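Local coordinates for De novo designed protein CA01 (Synthetic construct, PDB 5E6G), which is of unknown function but is a de novo, computationally designed all-helical protein, probably made to test evolution-inspired design of structurally distinct proteins, at residues L34-I45 with Y60-Y71; M26-L34 with Y71-I80. One frame throughout, in Å; residues are numbered along the deposited sequence.

Interaction 1: residues L34-I45 with Y60-Y71; sequences LEKILKQLENEI and YRIAYLAALEAY
E44 sets CB over the centre of the Y60 ring, 3.5 Å from CB to the ring centroid and 5° off the normal, so that CB points its C-H bonds at the ring face. L38 makes the second CH-pi contact with one methyl: CD2 stands 3.6 Å from the centroid of the Y64 ring, and the two side chains cross at about a right angle. A chi1 of -175°, CG turned opposite the backbone N, carries the Y64 ring to segment 34-45, where it is a knob in the hole formed by L38, L41, E42 and I45.

Apolar contacts fill the seam. L41 branches between partners: L41 CD2 meets the edge of the Y60 ring at Y60 CD1 (3.3 Å), while L41 CD1 lies 3.8 Å from Y64 CA. Small A67 receives two leucines on its CB, L34 CD2 and L38 CD2, each at 3.8 Å. I45 lays CD1 3.7 Å from R61 CG, touching the aliphatic part of an arginine whose NE is paired with E57. L34 CB lies at the edge of the Y71 ring, near its plane; E35 CG comes in obliquely, 3.8 Å from Y71 CE2.

The axes of the two segments approach to 9.3 Å, with N-to-C directions 163° apart; they belong to helices 24-50 and 54-75, which form an antiparallel hairpin. Helix 121-130 packs against I37, A63 and A67, and helix 97-115 against A63 and A66.

Interaction 2: residues M26-L34 with Y71-I80; sequences MAEEIRQAL and YRLLAEGVRI
R31 and Y71 supply the flat groups. One face of the R31 guanidinium lies over its own helix, with A27 O and E28 CA each 3.7 Å above the plane and displaced toward its rim; L74 CB sits at an edge, in plane. The Y71 ring receives R31 O at its edge, 3.5 Å from CD2 of Y71.

The bend of R31 at chi3 (-59°) turns its guanidinium back along the helix, where NH2 forms a salt bridge with E28 OE1 at 2.6 Å, with OE1 lying 29° out of the guanidinium plane of R31. The same side chain presses CG on L74 CB (3.5 Å), and its NH1 comes to 2.9 Å from L74 O, near the end of helix 71-75. Replacing R31 by an alanine removes the chain beyond CB, which would probably uncover L74 CB and leave the E28 carboxylate without its charged mate.

L74 is the apolar knob, seated among A27, I30, R31 and L34; its CD1 reaches I30 CG2 at 3.5 Å. I30 and I80 meet tip to tip, CD1 to CD1, at 3.9 Å. Between L74 and I80 the chain turns through a Schellman motif at G77, whose positive phi (83°) suits glycine.

This end of the hairpin is joined by three more helices: 80-93 touches L74 through A83, 97-115 brings L114 to I30 and I80, and F124 of 121-130 packs on the same two isoleucines.

Overall arrangement
Both contacts join helix 24-50 to helix 54-75, and L34 and Y71 belong to each, so they read as consecutive lengths of one antiparallel seam whose centres lie about 14 Å apart. Interaction 1 is nested along the chain inside the loop that interaction 2 closes. It is nearer the chain centre (about 7 Å against 11 Å) and buries more surface, 810 Å² against 425 Å². Each is partly buried, with 6 of 16 touching residues buried in interaction 1 and 4 of 9 in interaction 2. Their chemistry differs: interaction 1 relies on tyrosine faces covered by aliphatic groups, whereas interaction 2 sets an arginine beside a helix end and admits I80 from the following helix.

Interaction 1: residues L34-I45 with Y60-Y71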
# COMPACT_ATOMS: atom_id res chain seq x y z
N LEU A 34 3.45 3.67 6.70
CA LEU A 34 3.76 3.72 5.28
C LEU A 34 5.14 4.33 5.03
O LEU A 34 5.80 3.98 4.04
CB LEU A 34 2.69 4.51 4.53
CG LEU A 34 1.35 3.80 4.35
CD1 LEU A 34 0.25 4.79 4.01
CD2 LEU A 34 1.45 2.72 3.28
N GLU A 35 5.57 5.23 5.91
CA GLU A 35 6.88 5.85 5.77
C GLU A 35 8.00 4.83 5.85
O GLU A 35 8.90 4.81 5.00
CB GLU A 35 7.09 6.93 6.84
CG GLU A 35 6.68 8.32 6.41
CD GLU A 35 7.15 9.39 7.38
OE1 GLU A 35 8.30 9.85 7.24
OE2 GLU A 35 6.37 9.76 8.28
N LYS A 36 7.96 3.98 6.87
CA LYS A 36 9.00 2.97 7.06
C LYS A 36 8.88 1.88 5.99
O LYS A 36 9.89 1.36 5.52
CB LYS A 36 8.92 2.36 8.47
CG LYS A 36 7.85 1.30 8.65
CD LYS A 36 7.26 1.33 10.05
CE LYS A 36 6.31 0.17 10.29
NZ LYS A 36 5.49 -0.15 9.09
N ILE A 37 7.65 1.56 5.60
CA ILE A 37 7.39 0.57 4.56
C ILE A 37 8.05 0.99 3.24
O ILE A 37 8.67 0.17 2.57
CB ILE A 37 5.87 0.38 4.33
CG1 ILE A 37 5.27 -0.45 5.47
CG2 ILE A 37 5.59 -0.32 3.00
CD1 ILE A 37 3.75 -0.47 5.50
N LEU A 38 7.90 2.26 2.88
CA LEU A 38 8.52 2.79 1.67
C LEU A 38 10.03 2.67 1.75
O LEU A 38 10.70 2.43 0.74
CB LEU A 38 8.12 4.25 1.47
CG LEU A 38 6.71 4.49 0.92
CD1 LEU A 38 6.23 5.89 1.29
CD2 LEU A 38 6.68 4.29 -0.59
N LYS A 39 10.57 2.83 2.95
CA LYS A 39 12.01 2.72 3.17
C LYS A 39 12.44 1.27 3.02
O LYS A 39 13.46 0.97 2.40
CB LYS A 39 12.37 3.24 4.56
CG LYS A 39 13.66 4.06 4.61
CD LYS A 39 13.77 4.84 5.91
CE LYS A 39 12.88 6.09 5.89
NZ LYS A 39 13.39 7.12 4.95
N GLN A 40 11.65 0.36 3.59
CA GLN A 40 11.90 -1.07 3.45
C GLN A 40 11.82 -1.50 1.99
O GLN A 40 12.66 -2.28 1.53
CB GLN A 40 10.89 -1.86 4.29
CG GLN A 40 11.07 -1.69 5.79
CD GLN A 40 9.96 -2.33 6.59
OE1 GLN A 40 8.83 -2.49 6.11
NE2 GLN A 40 10.27 -2.72 7.83
N LEU A 41 10.83 -1.00 1.28
CA LEU A 41 10.64 -1.35 -0.13
C LEU A 41 11.81 -0.87 -0.98
O LEU A 41 12.18 -1.54 -1.96
CB LEU A 41 9.33 -0.75 -0.66
CG LEU A 41 8.04 -1.42 -0.16
CD1 LEU A 41 6.83 -0.56 -0.46
CD2 LEU A 41 7.88 -2.80 -0.77
N GLU A 42 12.39 0.27 -0.63
CA GLU A 42 13.57 0.78 -1.33
C GLU A 42 14.70 -0.24 -1.27
O GLU A 42 15.38 -0.49 -2.27
CB GLU A 42 14.03 2.11 -0.73
CG GLU A 42 13.31 3.33 -1.27
CD GLU A 42 13.98 4.63 -0.87
OE1 GLU A 42 15.19 4.79 -1.16
OE2 GLU A 42 13.31 5.49 -0.27
N ASN A 43 14.91 -0.82 -0.09
CA ASN A 43 15.96 -1.81 0.10
C ASN A 43 15.66 -3.08 -0.70
O ASN A 43 16.53 -3.60 -1.39
CB ASN A 43 16.11 -2.14 1.58
CG ASN A 43 17.46 -2.77 1.90
OD1 ASN A 43 18.50 -2.35 1.38
ND2 ASN A 43 17.46 -3.79 2.75
N GLU A 44 14.42 -3.56 -0.60
CA GLU A 44 14.00 -4.76 -1.32
C GLU A 44 14.19 -4.59 -2.82
O GLU A 44 14.50 -5.55 -3.53
CB GLU A 44 12.54 -5.10 -1.01
CG GLU A 44 12.25 -5.40 0.45
CD GLU A 44 12.92 -6.67 0.94
OE1 GLU A 44 13.38 -7.48 0.11
OE2 GLU A 44 12.99 -6.86 2.18
N ILE A 45 14.01 -3.36 -3.30
CA ILE A 45 14.21 -3.05 -4.71
C ILE A 45 15.71 -3.10 -5.04
O ILE A 45 16.10 -3.62 -6.09
CB ILE A 45 13.62 -1.66 -5.07
CG1 ILE A 45 12.10 -1.74 -5.09
CG2 ILE A 45 14.13 -1.18 -6.43
CD1 ILE A 45 11.40 -0.39 -5.15
N TYR A 60 8.04 -5.13 -6.27
CA TYR A 60 8.31 -4.22 -5.16
C TYR A 60 8.20 -2.76 -5.60
O TYR A 60 7.87 -1.89 -4.79
CB TYR A 60 9.69 -4.49 -4.57
CG TYR A 60 9.72 -5.59 -3.53
CD1 TYR A 60 8.94 -5.51 -2.39
CD2 TYR A 60 10.55 -6.69 -3.68
CE1 TYR A 60 8.96 -6.51 -1.43
CE2 TYR A 60 10.58 -7.70 -2.73
CZ TYR A 60 9.78 -7.60 -1.61
OH TYR A 60 9.80 -8.58 -0.65
N ARG A 61 8.48 -2.50 -6.87
CA ARG A 61 8.36 -1.15 -7.41
C ARG A 61 6.89 -0.72 -7.49
O ARG A 61 6.57 0.43 -7.19
CB ARG A 61 9.02 -1.08 -8.79
CG ARG A 61 10.53 -0.97 -8.73
CD ARG A 61 11.17 -1.03 -10.11
NE ARG A 61 12.61 -0.77 -10.04
CZ ARG A 61 13.18 0.42 -10.22
NH1 ARG A 61 12.45 1.48 -10.51
NH2 ARG A 61 14.50 0.54 -10.13
N ILE A 62 6.02 -1.64 -7.88
CA ILE A 62 4.58 -1.36 -7.92
C ILE A 62 4.05 -1.12 -6.51
O ILE A 62 3.27 -0.19 -6.27
CB ILE A 62 3.79 -2.50 -8.58
CG1 ILE A 62 4.21 -2.64 -10.05
CG2 ILE A 62 2.28 -2.24 -8.49
CD1 ILE A 62 3.65 -3.87 -10.74
N ALA A 63 4.48 -1.96 -5.57
CA ALA A 63 4.08 -1.83 -4.17
C ALA A 63 4.54 -0.49 -3.60
O ALA A 63 3.90 0.08 -2.72
CB ALA A 63 4.64 -2.98 -3.35
N TYR A 64 5.68 -0.00 -4.10
CA TYR A 64 6.21 1.28 -3.67
C TYR A 64 5.29 2.41 -4.12
O TYR A 64 4.99 3.32 -3.34
CB TYR A 64 7.62 1.49 -4.25
CG TYR A 64 8.31 2.74 -3.76
CD1 TYR A 64 8.14 3.95 -4.42
CD2 TYR A 64 9.16 2.71 -2.66
CE1 TYR A 64 8.77 5.10 -3.98
CE2 TYR A 64 9.80 3.85 -2.22
CZ TYR A 64 9.60 5.04 -2.88
OH TYR A 64 10.24 6.17 -2.44
N LEU A 65 4.83 2.35 -5.36
CA LEU A 65 3.92 3.35 -5.90
C LEU A 65 2.61 3.35 -5.13
O LEU A 65 2.03 4.41 -4.88
CB LEU A 65 3.66 3.09 -7.39
CG LEU A 65 4.86 3.16 -8.34
CD1 LEU A 65 4.41 2.87 -9.76
CD2 LEU A 65 5.57 4.50 -8.26
N ALA A 66 2.14 2.16 -4.76
CA ALA A 66 0.89 2.03 -4.02
C ALA A 66 0.99 2.70 -2.65
O ALA A 66 0.14 3.51 -2.28
CB ALA A 66 0.52 0.56 -3.86
N ALA A 67 2.04 2.36 -1.92
CA ALA A 67 2.27 2.92 -0.58
C ALA A 67 2.46 4.43 -0.65
O ALA A 67 2.02 5.16 0.24
CB ALA A 67 3.48 2.27 0.06
N LEU A 68 3.11 4.88 -1.71
CA LEU A 68 3.40 6.30 -1.89
C LEU A 68 2.11 7.08 -2.12
O LEU A 68 1.86 8.08 -1.45
CB LEU A 68 4.36 6.50 -3.07
CG LEU A 68 4.80 7.93 -3.38
CD1 LEU A 68 5.52 8.55 -2.19
CD2 LEU A 68 5.69 7.94 -4.61
N GLU A 69 1.30 6.62 -3.06
CA GLU A 69 0.03 7.27 -3.35
C GLU A 69 -0.91 7.21 -2.15
O GLU A 69 -1.60 8.19 -1.84
CB GLU A 69 -0.63 6.63 -4.57
CG GLU A 69 -1.98 7.23 -4.95
CD GLU A 69 -1.87 8.68 -5.41
OE1 GLU A 69 -0.73 9.19 -5.55
OE2 GLU A 69 -2.92 9.30 -5.64
N ALA A 70 -0.95 6.07 -1.47
CA ALA A 70 -1.76 5.91 -0.28
C ALA A 70 -1.34 6.93 0.77
O ALA A 70 -2.18 7.54 1.43
CB ALA A 70 -1.64 4.50 0.27
N TYR A 71 -0.03 7.10 0.91
CA TYR A 71 0.52 8.05 1.86
C TYR A 71 0.07 9.49 1.59
O TYR A 71 -0.40 10.17 2.50
CB TYR A 71 2.05 7.97 1.86
CG TYR A 71 2.71 9.04 2.69
CD1 TYR A 71 3.06 10.26 2.14
CD2 TYR A 71 2.99 8.82 4.03
CE1 TYR A 71 3.66 11.25 2.89
CE2 TYR A 71 3.60 9.81 4.80
CZ TYR A 71 3.93 11.02 4.22
OH TYR A 71 4.54 12.00 4.99

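Interaction 2: residues M26-L34 with Y71-I80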
# COMPACT_ATOMS: atom_id res chain seq x y z
N MET A 26 -5.81 7.36 13.64
CA MET A 26 -5.60 6.17 12.83
C MET A 26 -4.87 6.50 11.54
O MET A 26 -3.94 5.80 11.15
CB MET A 26 -6.93 5.49 12.51
CG MET A 26 -7.53 4.68 13.65
SD MET A 26 -6.35 3.61 14.51
CE MET A 26 -5.47 2.87 13.13
N ALA A 27 -5.30 7.58 10.89
CA ALA A 27 -4.67 8.02 9.66
C ALA A 27 -3.19 8.35 9.89
O ALA A 27 -2.35 8.07 9.04
CB ALA A 27 -5.39 9.23 9.09
N GLU A 28 -2.89 8.93 11.04
CA GLU A 28 -1.52 9.29 11.39
C GLU A 28 -0.65 8.05 11.56
O GLU A 28 0.49 8.02 11.11
CB GLU A 28 -1.50 10.15 12.66
CG GLU A 28 -0.10 10.51 13.16
CD GLU A 28 0.72 11.26 12.14
OE1 GLU A 28 0.12 11.89 11.23
OE2 GLU A 28 1.96 11.24 12.23
N GLU A 29 -1.19 7.04 12.23
CA GLU A 29 -0.48 5.78 12.42
C GLU A 29 -0.16 5.11 11.09
O GLU A 29 0.94 4.61 10.88
CB GLU A 29 -1.30 4.82 13.29
CG GLU A 29 -1.36 5.21 14.76
CD GLU A 29 -2.22 4.26 15.58
OE1 GLU A 29 -2.48 3.13 15.11
OE2 GLU A 29 -2.64 4.64 16.69
N ILE A 30 -1.14 5.11 10.19
CA ILE A 30 -0.99 4.47 8.88
C ILE A 30 0.05 5.21 8.04
O ILE A 30 0.85 4.58 7.35
CB ILE A 30 -2.34 4.40 8.13
CG1 ILE A 30 -3.30 3.48 8.88
CG2 ILE A 30 -2.14 3.91 6.70
CD1 ILE A 30 -4.72 3.50 8.36
N ARG A 31 0.03 6.54 8.09
CA ARG A 31 1.00 7.34 7.34
C ARG A 31 2.42 7.08 7.84
O ARG A 31 3.37 7.04 7.06
CB ARG A 31 0.68 8.83 7.45
CG ARG A 31 -0.50 9.29 6.61
CD ARG A 31 -0.53 10.80 6.45
NE ARG A 31 -0.62 11.49 7.74
CZ ARG A 31 -1.76 11.85 8.32
NH1 ARG A 31 -2.93 11.59 7.75
NH2 ARG A 31 -1.74 12.48 9.49
N GLN A 32 2.55 6.91 9.16
CA GLN A 32 3.85 6.62 9.76
C GLN A 32 4.31 5.22 9.39
O GLN A 32 5.49 5.00 9.10
CB GLN A 32 3.77 6.77 11.28
CG GLN A 32 3.70 8.22 11.74
CD GLN A 32 3.30 8.35 13.20
OE1 GLN A 32 3.00 7.35 13.87
NE2 GLN A 32 3.31 9.57 13.71
N ALA A 33 3.38 4.27 9.40
CA ALA A 33 3.68 2.90 8.99
C ALA A 33 4.11 2.87 7.53
O ALA A 33 5.01 2.14 7.16
CB ALA A 33 2.48 2.00 9.22
N LEU A 34 3.45 3.67 6.70
CA LEU A 34 3.76 3.72 5.28
C LEU A 34 5.14 4.33 5.03
O LEU A 34 5.80 3.98 4.04
CB LEU A 34 2.69 4.51 4.53
CG LEU A 34 1.35 3.80 4.35
CD1 LEU A 34 0.25 4.79 4.01
CD2 LEU A 34 1.45 2.72 3.28
N TYR A 71 -0.03 7.10 0.91
CA TYR A 71 0.52 8.05 1.86
C TYR A 71 0.07 9.49 1.59
O TYR A 71 -0.40 10.17 2.50
CB TYR A 71 2.05 7.97 1.86
CG TYR A 71 2.71 9.04 2.69
CD1 TYR A 71 3.06 10.26 2.14
CD2 TYR A 71 2.99 8.82 4.03
CE1 TYR A 71 3.66 11.25 2.89
CE2 TYR A 71 3.60 9.81 4.80
CZ TYR A 71 3.93 11.02 4.22
OH TYR A 71 4.54 12.00 4.99
N ARG A 72 0.22 9.94 0.34
CA ARG A 72 -0.06 11.33 0.02
C ARG A 72 -1.56 11.64 0.13
O ARG A 72 -1.94 12.76 0.47
CB ARG A 72 0.45 11.69 -1.39
CG ARG A 72 -0.33 11.11 -2.57
CD ARG A 72 -0.53 12.14 -3.68
NE ARG A 72 -1.88 12.72 -3.66
CZ ARG A 72 -2.15 14.03 -3.74
NH1 ARG A 72 -1.18 14.93 -3.84
NH2 ARG A 72 -3.41 14.43 -3.71
N LEU A 73 -2.39 10.64 -0.15
CA LEU A 73 -3.83 10.80 -0.04
C LEU A 73 -4.24 11.05 1.41
O LEU A 73 -5.04 11.94 1.69
CB LEU A 73 -4.56 9.57 -0.59
CG LEU A 73 -4.59 9.45 -2.11
CD1 LEU A 73 -5.00 8.05 -2.53
CD2 LEU A 73 -5.52 10.50 -2.72
N LEU A 74 -3.66 10.28 2.32
CA LEU A 74 -3.93 10.45 3.74
C LEU A 74 -3.36 11.77 4.26
O LEU A 74 -3.91 12.38 5.17
CB LEU A 74 -3.35 9.28 4.54
CG LEU A 74 -3.99 7.91 4.30
CD1 LEU A 74 -3.25 6.85 5.11
CD2 LEU A 74 -5.47 7.92 4.66
N ALA A 75 -2.24 12.20 3.68
CA ALA A 75 -1.63 13.48 4.04
C ALA A 75 -2.50 14.63 3.55
O ALA A 75 -2.48 15.72 4.12
CB ALA A 75 -0.23 13.59 3.46
N GLU A 76 -3.26 14.37 2.50
CA GLU A 76 -4.17 15.35 1.93
C GLU A 76 -5.50 15.41 2.69
O GLU A 76 -6.41 16.15 2.33
CB GLU A 76 -4.43 15.02 0.46
CG GLU A 76 -3.42 15.63 -0.51
CD GLU A 76 -3.45 17.14 -0.51
OE1 GLU A 76 -4.11 17.73 -1.41
OE2 GLU A 76 -2.81 17.75 0.37
N GLY A 77 -5.60 14.61 3.75
CA GLY A 77 -6.78 14.61 4.59
C GLY A 77 -7.91 13.74 4.07
O GLY A 77 -9.02 13.77 4.60
N VAL A 78 -7.64 12.97 3.02
CA VAL A 78 -8.64 12.08 2.45
C VAL A 78 -8.95 10.95 3.43
O VAL A 78 -8.04 10.36 4.02
CB VAL A 78 -8.17 11.48 1.11
CG1 VAL A 78 -9.24 10.56 0.53
CG2 VAL A 78 -7.84 12.59 0.13
N ARG A 79 -10.24 10.65 3.61
CA ARG A 79 -10.66 9.59 4.51
C ARG A 79 -10.15 8.24 4.02
O ARG A 79 -9.95 8.03 2.83
CB ARG A 79 -12.19 9.58 4.65
CG ARG A 79 -12.93 9.23 3.37
CD ARG A 79 -14.36 9.75 3.40
NE ARG A 79 -15.07 9.33 4.62
CZ ARG A 79 -15.71 8.17 4.76
NH1 ARG A 79 -15.75 7.30 3.76
NH2 ARG A 79 -16.31 7.89 5.90
N ILE A 80 -9.93 7.32 4.96
CA ILE A 80 -9.24 6.06 4.66
C ILE A 80 -9.98 5.20 3.63
O ILE A 80 -9.34 4.66 2.72
CB ILE A 80 -9.01 5.25 5.95
CG1 ILE A 80 -8.02 6.00 6.85
CG2 ILE A 80 -8.46 3.86 5.63
CD1 ILE A 80 -8.04 5.55 8.29